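Side-chain contacts in 2,3-dihydroxybenzoate-AMP ligase (Mycobacterium smegmatis, PDB 5KEI), which belongs to the AMP-binding (ANL) enzyme family and pairs a large AMP-binding domain with a small C-terminal one: residues V231-A234 and T235-E239; R56-P59 and D60-A63; R70-Y73 and A74-D77; Y362-I365 and G366-P369; M124-P127 and G128-L131. All coordinates share one frame; numbering follows the deposited sequence.

Contact 1: V231-A234 and T235-E239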
loop_
_atom_site.group_PDB
_atom_site.type_symbol
_atom_site.label_atom_id
_atom_site.label_comp_id
_atom_site.label_asym_id
_atom_site.label_seq_id
_atom_site.Cartn_x
_atom_site.Cartn_y
_atom_site.Cartn_z
ATOM N N VAL A 231 -5.514 11.545 5.879
ATOM C CA VAL A 231 -6.233 12.743 5.455
ATOM C C VAL A 231 -5.234 13.732 4.859
ATOM O O VAL A 231 -5.461 14.291 3.781
ATOM C CB VAL A 231 -6.996 13.383 6.610
ATOM C CG1 VAL A 231 -7.606 14.748 6.190
ATOM C CG2 VAL A 231 -8.076 12.417 7.103
ATOM N N TYR A 232 -4.107 13.916 5.539
ATOM C CA TYR A 232 -3.037 14.720 4.954
ATOM C C TYR A 232 -2.541 14.205 3.586
ATOM O O TYR A 232 -2.310 15.000 2.678
ATOM C CB TYR A 232 -1.842 14.834 5.919
ATOM C CG TYR A 232 -0.630 15.562 5.340
ATOM C CD1 TYR A 232 -0.746 16.847 4.796
ATOM C CD2 TYR A 232 0.614 14.947 5.284
ATOM C CE1 TYR A 232 0.362 17.513 4.239
ATOM C CE2 TYR A 232 1.714 15.595 4.731
ATOM C CZ TYR A 232 1.586 16.876 4.204
ATOM O OH TYR A 232 2.688 17.515 3.661
ATOM N N ASN A 233 -2.450 12.885 3.416
ATOM C CA ASN A 233 -1.851 12.269 2.231
ATOM C C ASN A 233 -2.766 12.668 1.012
ATOM O O ASN A 233 -2.338 13.119 -0.057
ATOM C CB ASN A 233 -1.800 10.738 2.373
ATOM C CG ASN A 233 -1.213 10.085 1.164
ATOM O OD1 ASN A 233 -1.921 9.737 0.268
ATOM N ND2 ASN A 233 0.071 9.792 1.205
ATOM N N ALA A 234 -4.067 12.490 1.200
ATOM C CA ALA A 234 -5.088 12.861 0.205
ATOM C C ALA A 234 -5.166 14.379 -0.061
ATOM O O ALA A 234 -5.196 14.816 -1.214
ATOM C CB ALA A 234 -6.445 12.326 0.655
ATOM N N THR A 235 -5.251 15.157 1.009
ATOM C CA THR A 235 -5.423 16.618 0.912
ATOM C C THR A 235 -4.239 17.263 0.198
ATOM O O THR A 235 -4.402 17.989 -0.798
ATOM C CB THR A 235 -5.559 17.240 2.296
ATOM O OG1 THR A 235 -6.585 16.542 3.019
ATOM C CG2 THR A 235 -5.848 18.742 2.197
ATOM N N ALA A 236 -3.048 17.001 0.723
ATOM C CA ALA A 236 -1.824 17.520 0.137
ATOM C C ALA A 236 -1.653 17.058 -1.315
ATOM O O ALA A 236 -1.194 17.823 -2.145
ATOM C CB ALA A 236 -0.622 17.110 0.973
ATOM N N SER A 237 -2.034 15.820 -1.621
ATOM C CA SER A 237 -1.900 15.298 -2.994
ATOM C C SER A 237 -2.863 15.973 -3.934
ATOM O O SER A 237 -2.527 16.232 -5.095
ATOM C CB SER A 237 -2.148 13.782 -3.062
ATOM O OG SER A 237 -1.218 13.091 -2.281
ATOM N N ALA A 238 -4.083 16.197 -3.449
ATOM C CA ALA A 238 -5.117 16.872 -4.236
ATOM C C ALA A 238 -4.758 18.353 -4.432
ATOM O O ALA A 238 -5.027 18.929 -5.481
ATOM C CB ALA A 238 -6.497 16.720 -3.570
ATOM N N GLU A 239 -4.134 18.959 -3.430
ATOM C CA GLU A 239 -3.632 20.306 -3.599
ATOM C C GLU A 239 -2.509 20.367 -4.644
ATOM O O GLU A 239 -2.460 21.284 -5.461
ATOM C CB GLU A 239 -3.124 20.866 -2.278
ATOM C CG GLU A 239 -2.764 22.339 -2.387
ATOM C CD GLU A 239 -1.762 22.795 -1.342
ATOM O OE1 GLU A 239 -1.692 22.185 -0.245
ATOM O OE2 GLU A 239 -1.033 23.770 -1.632
#
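Val231 and Thr235 sit one helical turn apart on helix 227-240, their side chains side by side and pointing the same way; the nine residues are a continuous alpha-helical run, largely buried in the AMP-binding region. Two hydroxyl-to-backbone bonds stand out. Thr235 OG1 donates to Val231 O at 2.6 Å, and Thr235 N bonds to the same oxygen at 2.9 Å, so a single carbonyl takes two donors: the amide nearly in line with the C=O bond, the hydroxyl well above the carbonyl plane. The hydroxyl gets there because OG1 lies beside its own backbone N (chi1 -52°), leaning back toward the preceding turn. Ser237 repeats the scheme on Asn233 O, which also receives Ser237 N at 3.1 Å; the bond from Ser237 OG to Asn233 O, modelled at 2.5 Å, is very short, so its exact length is doubtful. Ser237 OG has a second partner in Tyr362 OH, on strand 360-362. Regular backbone bonds from Ala236 N to Tyr232 O and from Ala238 N to Ala234 O complete the turns. Apolar contact falls to Tyr232, whose ring, with CG anti to the backbone N, projects outward and leans somewhat toward the following turn while its hydroxyl bonds to Ser381 OG. Helix 265-271 packs on Ala234, Thr235 and Ala238. One turn on, the Ala236 methyl CB meets Tyr232 CE1 obliquely at 3.4 Å.

Contact 2: R56-P59 and D60-A63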
loop_
_atom_site.group_PDB
_atom_site.type_symbol
_atom_site.label_atom_id
_atom_site.label_comp_id
_atom_site.label_asym_id
_atom_site.label_seq_id
_atom_site.Cartn_x
_atom_site.Cartn_y
_atom_site.Cartn_z
ATOM N N ARG A 56 -21.251 18.715 3.658
ATOM C CA ARG A 56 -21.723 20.029 4.122
ATOM C C ARG A 56 -21.416 21.141 3.119
ATOM O O ARG A 56 -22.139 22.127 3.033
ATOM C CB ARG A 56 -21.102 20.411 5.478
ATOM C CG ARG A 56 -21.435 19.502 6.678
ATOM C CD ARG A 56 -20.608 19.916 7.915
ATOM N NE ARG A 56 -19.848 18.797 8.485
ATOM C CZ ARG A 56 -18.811 18.932 9.313
ATOM N NH1 ARG A 56 -18.395 20.143 9.671
ATOM N NH2 ARG A 56 -18.174 17.855 9.769
ATOM N N THR A 57 -20.335 20.986 2.364
ATOM C CA THR A 57 -19.862 22.039 1.467
ATOM C C THR A 57 -20.474 21.944 0.075
ATOM O O THR A 57 -20.906 22.941 -0.492
ATOM C CB THR A 57 -18.319 22.005 1.315
ATOM O OG1 THR A 57 -17.695 21.914 2.603
ATOM C CG2 THR A 57 -17.834 23.260 0.601
ATOM N N TRP A 58 -20.477 20.740 -0.482
ATOM C CA TRP A 58 -20.974 20.517 -1.835
ATOM C C TRP A 58 -22.052 19.456 -1.830
ATOM O O TRP A 58 -21.896 18.419 -2.488
ATOM C CB TRP A 58 -19.837 20.105 -2.769
ATOM C CG TRP A 58 -18.708 21.063 -2.750
ATOM C CD1 TRP A 58 -18.649 22.263 -3.389
ATOM C CD2 TRP A 58 -17.466 20.915 -2.049
ATOM N NE1 TRP A 58 -17.451 22.881 -3.125
ATOM C CE2 TRP A 58 -16.703 22.075 -2.314
ATOM C CE3 TRP A 58 -16.929 19.922 -1.227
ATOM C CZ2 TRP A 58 -15.421 22.265 -1.776
ATOM C CZ3 TRP A 58 -15.662 20.105 -0.709
ATOM C CH2 TRP A 58 -14.921 21.272 -0.981
ATOM N N PRO A 59 -23.166 19.731 -1.117
ATOM C CA PRO A 59 -24.205 18.738 -0.829
ATOM C C PRO A 59 -24.709 18.066 -2.100
ATOM O O PRO A 59 -24.940 16.857 -2.130
ATOM C CB PRO A 59 -25.322 19.562 -0.172
ATOM C CG PRO A 59 -24.694 20.846 0.224
ATOM C CD PRO A 59 -23.599 21.094 -0.754
ATOM N N ASP A 60 -24.833 18.844 -3.165
ATOM C CA ASP A 60 -25.530 18.373 -4.353
ATOM C C ASP A 60 -24.618 18.113 -5.560
ATOM O O ASP A 60 -25.094 17.718 -6.625
ATOM C CB ASP A 60 -26.623 19.381 -4.687
ATOM C CG ASP A 60 -27.556 19.630 -3.493
ATOM O OD1 ASP A 60 -28.124 18.639 -2.976
ATOM O OD2 ASP A 60 -27.677 20.793 -3.038
ATOM N N HIS A 61 -23.309 18.314 -5.385
ATOM C CA HIS A 61 -22.325 17.844 -6.366
ATOM C C HIS A 61 -22.335 16.310 -6.401
ATOM O O HIS A 61 -22.519 15.656 -5.376
ATOM C CB HIS A 61 -20.903 18.347 -6.030
ATOM C CG HIS A 61 -20.653 19.789 -6.382
ATOM N ND1 HIS A 61 -21.538 20.800 -6.077
ATOM C CD2 HIS A 61 -19.593 20.381 -6.989
ATOM C CE1 HIS A 61 -21.043 21.957 -6.495
ATOM N NE2 HIS A 61 -19.868 21.729 -7.047
ATOM N N ILE A 62 -22.142 15.739 -7.581
ATOM C CA ILE A 62 -22.028 14.297 -7.704
ATOM C C ILE A 62 -20.734 13.836 -7.040
ATOM O O ILE A 62 -19.668 14.364 -7.328
ATOM C CB ILE A 62 -22.044 13.861 -9.171
ATOM C CG1 ILE A 62 -23.287 14.408 -9.871
ATOM C CG2 ILE A 62 -22.004 12.357 -9.262
ATOM C CD1 ILE A 62 -24.574 13.901 -9.274
ATOM N N ALA A 63 -20.826 12.869 -6.137
ATOM C CA ALA A 63 -19.650 12.426 -5.402
ATOM C C ALA A 63 -18.994 11.234 -6.090
ATOM O O ALA A 63 -17.787 11.237 -6.326
ATOM C CB ALA A 63 -20.014 12.079 -3.961
#
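Trp58 and His61 form an edge-to-face aromatic pair across a type I beta turn, Trp58 to His61, that leads from helix 49-57 to strand 62-65. One face of the imidazole receives the indole edge: Trp58 CD1 lies over the centre of the His61 ring, and the five-membered ring of Trp58 stands 4.8 Å from it between centroids, with the planes at 54°. The same imidazole takes a CH-pi contact from Trp58 CB, 4.0 Å from the His61 ring centroid, so both the root and the edge of the tryptophan rest on it. On the indole, one face is filled by the Thr57 methyl CG2, 3.3 Å above the plane. Both aromatic side chains carry CG beside the backbone N (chi1 -54° for Trp58 and -77° for His61), which brings them together at the mouth of the turn. Pro59 and Asp60 occupy its two corners, where Pro59 CB comes to 3.9 Å from Asp60 OD2. Pro59 O accepts from Ala74 N, and a further backbone bond joins His61 and Tyr73, tying the turn to the start of helix 73-88; His61 also packs on Tyr73. Closing the turn, His61 N reaches Trp58 O at 3.2 Å, with the donor far above the carbonyl plane.

Contact 3: R70-Y73 and A74-D77; sequences RHTY and AELD
A capping box formed by Thr72 and Glu75 starts helix 73-88, at the point where strand 70-72 gives way to it. Each residue's side chain accepts from the other's backbone. Glu75 N donates to Thr72 OG1 at 3.2 Å, a fairly straight bond (163° at the hydrogen), and Thr72 N returns one to Glu75 OE1, also 3.2 Å and straighter still at 169°. The amide meets OE1 from above the carboxylate plane. Thr72 can cap because OG1 lies between its own backbone N and carbonyl carbon (chi1 64°), which turns it to the first turn of the helix. The glutamate folds back over the threonine with its chain extended beyond CG, and Glu75 CG passes 3.1 Å from Thr72 OG1 as the two side chains cross. The first helical backbone bonds follow, Leu76 N to Thr72 O at 2.8 Å and Asp77 N to Tyr73 O at 3.0 Å. Asp77 forms salt bridges with Arg52 and Arg117, and Tyr73 OH bonds to Ala274 O. Leu76 packs against Leu51 of helix 49-57 and Ala63 of strand 62-65, while Thr72 rests on Ile62: the cap thus lies where the edge strand 70-72, its antiparallel neighbour 62-65 and helices 49-57 and 73-88 meet.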
loop_
_atom_site.group_PDB
_atom_site.type_symbol
_atom_site.label_atom_id
_atom_site.label_comp_id
_atom_site.label_asym_id
_atom_site.label_seq_id
_atom_site.Cartn_x
_atom_site.Cartn_y
_atom_site.Cartn_z
ATOM N N ARG A 70 -25.219 6.607 -9.408
ATOM C CA ARG A 70 -24.464 7.812 -9.104
ATOM C C ARG A 70 -25.057 8.447 -7.845
ATOM O O ARG A 70 -26.273 8.486 -7.666
ATOM C CB ARG A 70 -24.457 8.794 -10.293
ATOM C CG ARG A 70 -25.621 9.792 -10.362
ATOM C CD ARG A 70 -25.968 10.190 -11.805
ATOM N NE ARG A 70 -26.562 9.076 -12.556
ATOM C CZ ARG A 70 -27.873 8.848 -12.698
ATOM N NH1 ARG A 70 -28.288 7.798 -13.399
ATOM N NH2 ARG A 70 -28.773 9.657 -12.143
ATOM N N HIS A 71 -24.184 8.916 -6.962
ATOM C CA HIS A 71 -24.601 9.514 -5.704
ATOM C C HIS A 71 -24.008 10.910 -5.526
ATOM O O HIS A 71 -22.819 11.126 -5.748
ATOM C CB HIS A 71 -24.187 8.618 -4.532
ATOM C CG HIS A 71 -24.607 7.198 -4.663
ATOM N ND1 HIS A 71 -25.917 6.818 -4.979
ATOM C CD2 HIS A 71 -23.935 6.032 -4.534
ATOM C CE1 HIS A 71 -25.999 5.520 -5.034
ATOM N NE2 HIS A 71 -24.800 4.999 -4.756
ATOM N N THR A 72 -24.840 11.864 -5.128
ATOM C CA THR A 72 -24.357 13.168 -4.705
ATOM C C THR A 72 -23.683 13.022 -3.341
ATOM O O THR A 72 -23.843 11.991 -2.675
ATOM C CB THR A 72 -25.496 14.188 -4.598
ATOM O OG1 THR A 72 -26.396 13.772 -3.564
ATOM C CG2 THR A 72 -26.260 14.284 -5.911
ATOM N N TYR A 73 -22.944 14.048 -2.923
ATOM C CA TYR A 73 -22.261 14.026 -1.632
ATOM C C TYR A 73 -23.233 13.912 -0.467
ATOM O O TYR A 73 -22.919 13.278 0.540
ATOM C CB TYR A 73 -21.383 15.272 -1.458
ATOM C CG TYR A 73 -20.018 15.147 -2.099
ATOM C CD1 TYR A 73 -18.976 14.482 -1.450
ATOM C CD2 TYR A 73 -19.771 15.682 -3.366
ATOM C CE1 TYR A 73 -17.718 14.357 -2.051
ATOM C CE2 TYR A 73 -18.522 15.570 -3.969
ATOM C CZ TYR A 73 -17.502 14.906 -3.306
ATOM O OH TYR A 73 -16.275 14.802 -3.911
ATOM N N ALA A 74 -24.414 14.514 -0.604
ATOM C CA ALA A 74 -25.437 14.430 0.439
ATOM C C ALA A 74 -26.027 13.023 0.516
ATOM O O ALA A 74 -26.218 12.469 1.605
ATOM C CB ALA A 74 -26.537 15.459 0.201
ATOM N N GLU A 75 -26.303 12.449 -0.645
ATOM C CA GLU A 75 -26.797 11.080 -0.737
ATOM C C GLU A 75 -25.780 10.055 -0.241
ATOM O O GLU A 75 -26.159 9.089 0.412
ATOM C CB GLU A 75 -27.199 10.774 -2.183
ATOM C CG GLU A 75 -28.404 11.593 -2.621
ATOM C CD GLU A 75 -28.638 11.600 -4.120
ATOM O OE1 GLU A 75 -27.876 10.937 -4.858
ATOM O OE2 GLU A 75 -29.590 12.292 -4.557
ATOM N N LEU A 76 -24.498 10.264 -0.549
ATOM C CA LEU A 76 -23.444 9.332 -0.124
ATOM C C LEU A 76 -23.221 9.404 1.394
ATOM O O LEU A 76 -22.993 8.384 2.054
ATOM C CB LEU A 76 -22.132 9.616 -0.880
ATOM C CG LEU A 76 -20.881 8.821 -0.484
ATOM C CD1 LEU A 76 -21.127 7.316 -0.521
ATOM C CD2 LEU A 76 -19.694 9.192 -1.376
ATOM N N ASP A 77 -23.303 10.614 1.940
ATOM C CA ASP A 77 -23.154 10.836 3.376
ATOM C C ASP A 77 -24.194 10.071 4.211
ATOM O O ASP A 77 -23.881 9.575 5.295
ATOM C CB ASP A 77 -23.253 12.331 3.679
ATOM C CG ASP A 77 -22.587 12.712 4.993
ATOM O OD1 ASP A 77 -21.540 12.118 5.328
ATOM O OD2 ASP A 77 -23.114 13.604 5.692
#

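Contact 4: Y362-I365 and G366-P369; sequences YTRI and GDPP
Arg364 and Asp367 lie side by side and point the same way, yet their charged ends do not pair: Arg364 NE is 6.2 Å from Asp367 OD2, and the guanidinium and carboxylate planes differ by 35°. Instead the aspartate turns to the arginine's backbone. Asp367 OD2 accepts from Arg364 N at 2.8 Å, the amide standing well above the carboxylate plane, while the Arg364 methylene CB passes 3.6 Å from the same oxygen. In the opposite direction Asp367 N bonds to Arg364 O at 3.2 Å and closes a type I beta turn, with Ile365 and Gly366 at its corners. Arg364 and Asp367 are therefore linked twice, once by main chain alone and once through the carboxylate.

The guanidinium heads elsewhere. Arg364 bends at chi2 (-40°) and doubles back along the preceding residues, where NH1 donates to Tyr362 O at 2.9 Å, the oxygen in the guanidinium plane; Arg378 O also takes a bond from NH1, and Pro379 O one from NH2. The hydroxyl of Thr363 is bonded to Gln351 N. The turn joins strand 360-362 to helix 369-374. Chemically, the carboxylate serves as an acceptor for a backbone amide and, weakly, for Tyr449 OH, whereas the arginine's NH1 and NH2 bond to backbone carbonyls; any attraction between the two charges probably acts only at a distance.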
loop_
_atom_site.group_PDB
_atom_site.type_symbol
_atom_site.label_atom_id
_atom_site.label_comp_id
_atom_site.label_asym_id
_atom_site.label_seq_id
_atom_site.Cartn_x
_atom_site.Cartn_y
_atom_site.Cartn_z
ATOM N N TYR A 362 6.098 13.052 -6.662
ATOM C CA TYR A 362 5.327 13.513 -7.816
ATOM C C TYR A 362 6.140 14.488 -8.632
ATOM O O TYR A 362 6.926 15.259 -8.075
ATOM C CB TYR A 362 4.056 14.260 -7.419
ATOM C CG TYR A 362 3.005 13.538 -6.633
ATOM C CD1 TYR A 362 1.950 12.896 -7.271
ATOM C CD2 TYR A 362 3.011 13.574 -5.255
ATOM C CE1 TYR A 362 0.964 12.268 -6.543
ATOM C CE2 TYR A 362 2.043 12.938 -4.532
ATOM C CZ TYR A 362 1.018 12.300 -5.178
ATOM O OH TYR A 362 0.042 11.692 -4.438
ATOM N N THR A 363 5.911 14.499 -9.936
ATOM C CA THR A 363 6.257 15.664 -10.726
ATOM C C THR A 363 5.168 16.708 -10.459
ATOM O O THR A 363 4.019 16.365 -10.167
ATOM C CB THR A 363 6.373 15.336 -12.228
ATOM O OG1 THR A 363 5.259 14.527 -12.647
ATOM C CG2 THR A 363 7.657 14.594 -12.498
ATOM N N ARG A 364 5.526 17.980 -10.515
ATOM C CA ARG A 364 4.540 19.030 -10.263
ATOM C C ARG A 364 3.817 19.412 -11.566
ATOM O O ARG A 364 4.282 19.098 -12.675
ATOM C CB ARG A 364 5.206 20.244 -9.612
ATOM C CG ARG A 364 6.018 19.934 -8.324
ATOM C CD ARG A 364 5.328 18.909 -7.422
ATOM N NE ARG A 364 5.611 19.068 -5.990
ATOM C CZ ARG A 364 6.332 18.222 -5.259
ATOM N NH1 ARG A 364 6.868 17.147 -5.817
ATOM N NH2 ARG A 364 6.514 18.451 -3.962
ATOM N N ILE A 365 2.665 20.059 -11.436
ATOM C CA ILE A 365 1.767 20.267 -12.574
ATOM C C ILE A 365 2.361 21.148 -13.684
ATOM O O ILE A 365 2.206 20.850 -14.876
ATOM C CB ILE A 365 0.428 20.869 -12.120
ATOM C CG1 ILE A 365 -0.339 19.851 -11.279
ATOM C CG2 ILE A 365 -0.418 21.274 -13.319
ATOM C CD1 ILE A 365 -0.545 18.547 -11.959
ATOM N N GLY A 366 3.075 22.206 -13.330
ATOM C CA GLY A 366 3.683 22.997 -14.392
ATOM C C GLY A 366 5.031 22.544 -14.946
ATOM O O GLY A 366 5.605 23.228 -15.787
ATOM N N ASP A 367 5.544 21.404 -14.484
ATOM C CA ASP A 367 6.939 21.023 -14.743
ATOM C C ASP A 367 7.298 20.833 -16.208
ATOM O O ASP A 367 6.492 20.311 -16.979
ATOM C CB ASP A 367 7.284 19.742 -13.993
ATOM C CG ASP A 367 7.676 20.011 -12.588
ATOM O OD1 ASP A 367 7.850 21.212 -12.288
ATOM O OD2 ASP A 367 7.825 19.048 -11.801
ATOM N N PRO A 368 8.529 21.240 -16.583
ATOM C CA PRO A 368 9.045 21.108 -17.950
ATOM C C PRO A 368 8.997 19.680 -18.478
ATOM O O PRO A 368 9.169 18.743 -17.711
ATOM C CB PRO A 368 10.499 21.596 -17.828
ATOM C CG PRO A 368 10.779 21.711 -16.396
ATOM C CD PRO A 368 9.477 21.972 -15.729
ATOM N N PRO A 369 8.771 19.523 -19.789
ATOM C CA PRO A 369 8.634 18.206 -20.421
ATOM C C PRO A 369 9.788 17.236 -20.114
ATOM O O PRO A 369 9.538 16.037 -19.981
ATOM C CB PRO A 369 8.586 18.546 -21.920
ATOM C CG PRO A 369 7.990 19.936 -21.956
ATOM C CD PRO A 369 8.590 20.626 -20.753
#

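Contact 5: M124-P127 and G128-L131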
loop_
_atom_site.group_PDB
_atom_site.type_symbol
_atom_site.label_atom_id
_atom_site.label_comp_id
_atom_site.label_asym_id
_atom_site.label_seq_id
_atom_site.Cartn_x
_atom_site.Cartn_y
_atom_site.Cartn_z
ATOM N N MET A 124 -7.566 -3.032 3.364
ATOM C CA MET A 124 -7.845 -2.833 1.948
ATOM C C MET A 124 -7.180 -3.896 1.071
ATOM O O MET A 124 -6.067 -3.704 0.563
ATOM C CB MET A 124 -7.403 -1.434 1.535
ATOM C CG MET A 124 -7.876 -0.361 2.498
ATOM S SD MET A 124 -9.670 -0.373 2.706
ATOM C CE MET A 124 -10.212 0.322 1.146
ATOM N N CYS A 125 -7.879 -5.011 0.889
ATOM C CA CYS A 125 -7.389 -6.098 0.038
ATOM C C CYS A 125 -7.593 -5.786 -1.440
ATOM O O CYS A 125 -8.557 -5.118 -1.818
ATOM C CB CYS A 125 -8.085 -7.410 0.387
ATOM S SG CYS A 125 -8.082 -7.763 2.157
ATOM N N LEU A 126 -6.651 -6.258 -2.254
ATOM C CA LEU A 126 -6.683 -6.120 -3.705
ATOM C C LEU A 126 -7.354 -7.338 -4.346
ATOM O O LEU A 126 -7.379 -8.415 -3.752
ATOM C CB LEU A 126 -5.263 -5.945 -4.234
ATOM C CG LEU A 126 -4.594 -4.804 -3.483
ATOM C CD1 LEU A 126 -3.141 -4.665 -3.882
ATOM C CD2 LEU A 126 -5.379 -3.498 -3.697
ATOM N N PRO A 127 -7.913 -7.170 -5.558
ATOM C CA PRO A 127 -8.700 -8.252 -6.182
ATOM C C PRO A 127 -7.885 -9.507 -6.527
ATOM O O PRO A 127 -8.473 -10.574 -6.692
ATOM C CB PRO A 127 -9.252 -7.596 -7.458
ATOM C CG PRO A 127 -8.326 -6.452 -7.734
ATOM C CD PRO A 127 -7.906 -5.949 -6.379
ATOM N N GLY A 128 -6.564 -9.379 -6.614
ATOM C CA GLY A 128 -5.702 -10.488 -6.955
ATOM C C GLY A 128 -5.283 -11.330 -5.768
ATOM O O GLY A 128 -4.550 -12.314 -5.925
ATOM N N HIS A 129 -5.737 -10.940 -4.582
ATOM C CA HIS A 129 -5.503 -11.718 -3.365
ATOM C C HIS A 129 -6.422 -12.932 -3.322
ATOM O O HIS A 129 -7.617 -12.813 -3.613
ATOM C CB HIS A 129 -5.732 -10.862 -2.111
ATOM C CG HIS A 129 -4.682 -9.816 -1.884
ATOM N ND1 HIS A 129 -4.966 -8.593 -1.306
ATOM C CD2 HIS A 129 -3.352 -9.810 -2.145
ATOM C CE1 HIS A 129 -3.855 -7.882 -1.229
ATOM N NE2 HIS A 129 -2.861 -8.594 -1.733
ATOM N N ARG A 130 -5.867 -14.089 -2.949
ATOM C CA ARG A 130 -6.651 -15.318 -2.800
ATOM C C ARG A 130 -6.620 -15.815 -1.352
ATOM O O ARG A 130 -6.228 -15.079 -0.444
ATOM C CB ARG A 130 -6.151 -16.418 -3.752
ATOM C CG ARG A 130 -6.396 -16.107 -5.229
ATOM C CD ARG A 130 -7.859 -15.894 -5.505
ATOM N NE ARG A 130 -8.112 -15.675 -6.923
ATOM C CZ ARG A 130 -8.280 -14.475 -7.481
ATOM N NH1 ARG A 130 -8.220 -13.377 -6.728
ATOM N NH2 ARG A 130 -8.500 -14.371 -8.796
ATOM N N LEU A 131 -7.025 -17.068 -1.146
ATOM C CA LEU A 131 -7.200 -17.600 0.197
ATOM C C LEU A 131 -5.947 -17.499 1.049
ATOM O O LEU A 131 -6.022 -17.121 2.211
ATOM C CB LEU A 131 -7.669 -19.052 0.144
ATOM C CG LEU A 131 -7.766 -19.731 1.514
ATOM C CD1 LEU A 131 -8.765 -19.000 2.396
ATOM C CD2 LEU A 131 -8.137 -21.203 1.374
#
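His129 folds back on Leu126 across a type I beta turn, Leu126 to His129, in the loop between strand 121-124 and helix 131-141. The nonpolar part is a CH-pi contact: Leu126 CB lies over one face of the imidazole, 4.2 Å from the His129 ring centroid, and Leu126 CG adds a touch at 3.9 Å on His129 CE1. At the ring's edge, in its plane, comes Cys125 CA, and Cys125 CB is 3.7 Å from His129 ND1. Phe137 of the following helix meets the imidazole edge-to-face.

Hydrogen bonds fix the rest. His129 N reaches Leu126 O at 3.1 Å and closes the turn. Arg130 bends at chi2 (-58°), which curls its guanidinium back over the loop. From there NH1 donates to Pro127 O at 2.8 Å, in the carbonyl plane, and to His129 O at 3.2 Å, from far above that carbonyl's plane; both oxygens lie in the guanidinium plane. One nitrogen thus clasps two carbonyls of the turn. Gln101 NE2 bonds to Leu126 O and His129 O.

Arg130 is also the N-cap residue of helix 131-141, its amide bonded to Glu133 OE1. The whole is a strand-turn-helix connection of an alpha/beta domain: the chain leaves parallel strand 121-124 of the mixed seven-stranded sheet, bends through the turn, and enters helix 131-141.

Contact 1 is the buried member, within a helix; contacts 2, 4 and 5 are turns at the surface, and contact 3, partly buried, caps a helix. Contacts 2 and 3 adjoin, their centres about 7 Å apart, and share the antiparallel strands 62-65 and 70-72, joined by Ala63 N to His71 O. Contact 1 meets contact 4 through the hydroxyls of Ser237 and Tyr362, although their centres are about 17 Å apart. Contact 5 touches none of the others, and follows a strand of the seven-stranded sheet, whereas contacts 2, 3 and 4 adjoin strands of the nine-stranded one. Hydroxyls lean on helical carbonyls in contact 1; carboxylates accept backbone amides in contacts 3 and 4; imidazole faces receive carbon in contacts 2 and 5.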